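Local atomic coordinates of putative nucleotidyltransferase (Sulfolobus solfataricus P2, PDB entry 2RFF), a protein that probably acts as a nucleotidyltransferase, moving a nucleotide from a nucleoside triphosphate to an acceptor. Residues K4-S7 with A8-Q12. Numbering follows the deposited sequence.
Sequences KGKS and AIESQ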
ATOM      1  N   LYS A   4       8.667  -2.815  20.250  1.00 21.67           N
ATOM      2  CA  LYS A   4       9.354  -3.169  19.004  0.50 22.70           C
ATOM      3  C   LYS A   4      10.841  -2.866  19.191  1.00 22.69           C
ATOM      4  O   LYS A   4      11.205  -1.789  19.683  1.00 24.84           O
ATOM      5  CB  LYS A   4       8.809  -2.359  17.827  0.50 22.81           C
ATOM      6  CG  LYS A   4       7.358  -2.658  17.470  0.50 23.31           C
ATOM      7  CD  LYS A   4       7.228  -4.001  16.791  0.50 23.46           C
ATOM      8  CE  LYS A   4       5.788  -4.359  16.600  0.50 22.48           C
ATOM      9  NZ  LYS A   4       5.672  -5.700  15.975  0.50 21.17           N
ATOM     10  N   GLY A   5      11.690  -3.796  18.797  1.00 22.71           N
ATOM     11  CA  GLY A   5      13.103  -3.622  18.904  1.00 21.77           C
ATOM     12  C   GLY A   5      13.623  -2.885  17.704  1.00 20.80           C
ATOM     13  O   GLY A   5      12.904  -2.584  16.747  1.00 21.46           O
ATOM     14  N   LYS A   6      14.925  -2.682  17.731  1.00 21.38           N
ATOM     15  CA  LYS A   6      15.648  -1.929  16.709  1.00 22.43           C
ATOM     16  C   LYS A   6      15.499  -2.500  15.292  1.00 19.39           C
ATOM     17  O   LYS A   6      15.282  -1.754  14.337  1.00 17.32           O
ATOM     18  CB  LYS A   6      17.106  -1.880  17.150  1.00 23.42           C
ATOM     19  CG  LYS A   6      18.013  -0.961  16.408  1.00 27.08           C
ATOM     20  CD  LYS A   6      19.394  -0.819  17.119  1.00 26.70           C
ATOM     21  CE  LYS A   6      19.333  -0.071  18.489  1.00 30.72           C
ATOM     22  NZ  LYS A   6      20.710   0.242  19.039  1.00 32.27           N
ATOM     23  N   SER A   7      15.559  -3.822  15.165  1.00 16.25           N
ATOM     24  CA  SER A   7      15.496  -4.461  13.863  1.00 16.51           C
ATOM     25  C   SER A   7      14.102  -4.316  13.265  1.00 15.77           C
ATOM     26  O   SER A   7      13.973  -3.987  12.084  1.00 16.19           O
ATOM     27  CB  SER A   7      15.909  -5.934  13.949  1.00 16.35           C
ATOM     28  OG  SER A   7      15.898  -6.519  12.675  1.00 18.84           O
ATOM     29  N   ALA A   8      13.065  -4.491  14.089  1.00 16.04           N
ATOM     30  CA  ALA A   8      11.676  -4.347  13.628  1.00 15.62           C
ATOM     31  C   ALA A   8      11.401  -2.903  13.199  1.00 15.26           C
ATOM     32  O   ALA A   8      10.883  -2.678  12.121  1.00 15.80           O
ATOM     33  CB  ALA A   8      10.668  -4.810  14.712  1.00 16.24           C
ATOM     34  N   ILE A   9      11.821  -1.939  14.016  1.00 12.07           N
ATOM     35  CA  ILE A   9      11.624  -0.503  13.702  1.00 15.32           C
ATOM     36  C   ILE A   9      12.356  -0.105  12.412  1.00 15.54           C
ATOM     37  O   ILE A   9      11.758   0.559  11.564  1.00 16.16           O
ATOM     38  CB  ILE A   9      11.982   0.411  14.897  1.00 15.74           C
ATOM     39  CG1 ILE A   9      11.010   0.178  16.061  1.00 18.06           C
ATOM     40  CG2 ILE A   9      11.993   1.900  14.484  1.00 15.33           C
ATOM     41  CD1 ILE A   9       9.533   0.540  15.779  1.00 21.47           C
ATOM     42  N   GLU A  10      13.625  -0.519  12.255  1.00 16.02           N
ATOM     43  CA  GLU A  10      14.385  -0.213  11.029  0.50 16.28           C
ATOM     44  C   GLU A  10      13.700  -0.813   9.797  1.00 16.35           C
ATOM     45  O   GLU A  10      13.657  -0.154   8.753  1.00 15.43           O
ATOM     46  CB  GLU A  10      15.847  -0.657  11.121  0.50 16.88           C
ATOM     47  CG  GLU A  10      16.674   0.159  12.106  0.50 18.05           C
ATOM     48  CD  GLU A  10      18.079  -0.422  12.397  0.50 20.05           C
ATOM     49  OE1 GLU A  10      18.547  -1.360  11.709  0.50 24.61           O
ATOM     50  OE2 GLU A  10      18.718   0.089  13.335  0.50 24.32           O
ATOM     51  N   SER A  11      13.139  -2.025   9.927  1.00 15.40           N
ATOM     52  CA  SER A  11      12.425  -2.664   8.818  1.00 14.45           C
ATOM     53  C   SER A  11      11.156  -1.907   8.494  1.00 14.26           C
ATOM     54  O   SER A  11      10.794  -1.840   7.337  1.00 15.68           O
ATOM     55  CB  SER A  11      12.097  -4.132   9.080  1.00 14.33           C
ATOM     56  OG  SER A  11      11.003  -4.262   9.987  1.00 13.39           O
ATOM     57  N   GLN A  12      10.485  -1.360   9.501  1.00 13.09           N
ATOM     58  CA  GLN A  12       9.243  -0.576   9.265  1.00 12.91           C
ATOM     59  C   GLN A  12       9.570   0.687   8.450  1.00 14.80           C
ATOM     60  O   GLN A  12       8.904   0.997   7.463  1.00 13.75           O
ATOM     61  CB  GLN A  12       8.560  -0.193  10.584  1.00 13.88           C
ATOM     62  CG  GLN A  12       7.147   0.438  10.445  1.00 15.20           C
ATOM     63  CD  GLN A  12       6.053  -0.565  10.056  1.00 12.30           C
ATOM     64  OE1 GLN A  12       6.316  -1.693   9.591  1.00 15.48           O
ATOM     65  NE2 GLN A  12       4.791  -0.157  10.282  1.00 16.93           N
TER
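The carboxylate of Glu10 has one face turned to Lys6. Lys6 CG sits over that face, 3.3 Å from Glu10 OE2, and Lys6 O lies over the same face, nearer to Glu10 CG. The two side chains run alongside each other and point the same way. Their charged ends do not meet: Lys6 NZ and Glu10 OE2 are 6.0 Å apart. Any attraction is probably weak. These are the first two turns of helix 6-29, with Gly5 at the N-cap. Gly5 O accepts from Ile9 N at 3.0 Å, a nearly straight bond (170°). Lys4 and Ile9, at N' and N4, meet much as in a hydrophobic staple, though Lys4 offers just its aliphatic base: Lys4 CB lies 3.6 Å from Ile9 CD1. Lys4 NZ hydrogen-bonds to Gly45 O and makes a cation-pi contact with Tyr47. Ser7 OG hydrogen-bonds to Asp49 OD2. Ser11 OG, set between its backbone N and carbonyl carbon (chi1 76°), turns back to donate to Ala8 O at 2.7 Å. Ala8 O also accepts from Gln12 N, and Ser11 OG also hydrogen-bonds to Arg42 NH1. Replacing Ser11 with an alanine would probably leave Ala8 O with one donor fewer and Arg42 NH1 without its hydroxyl partner.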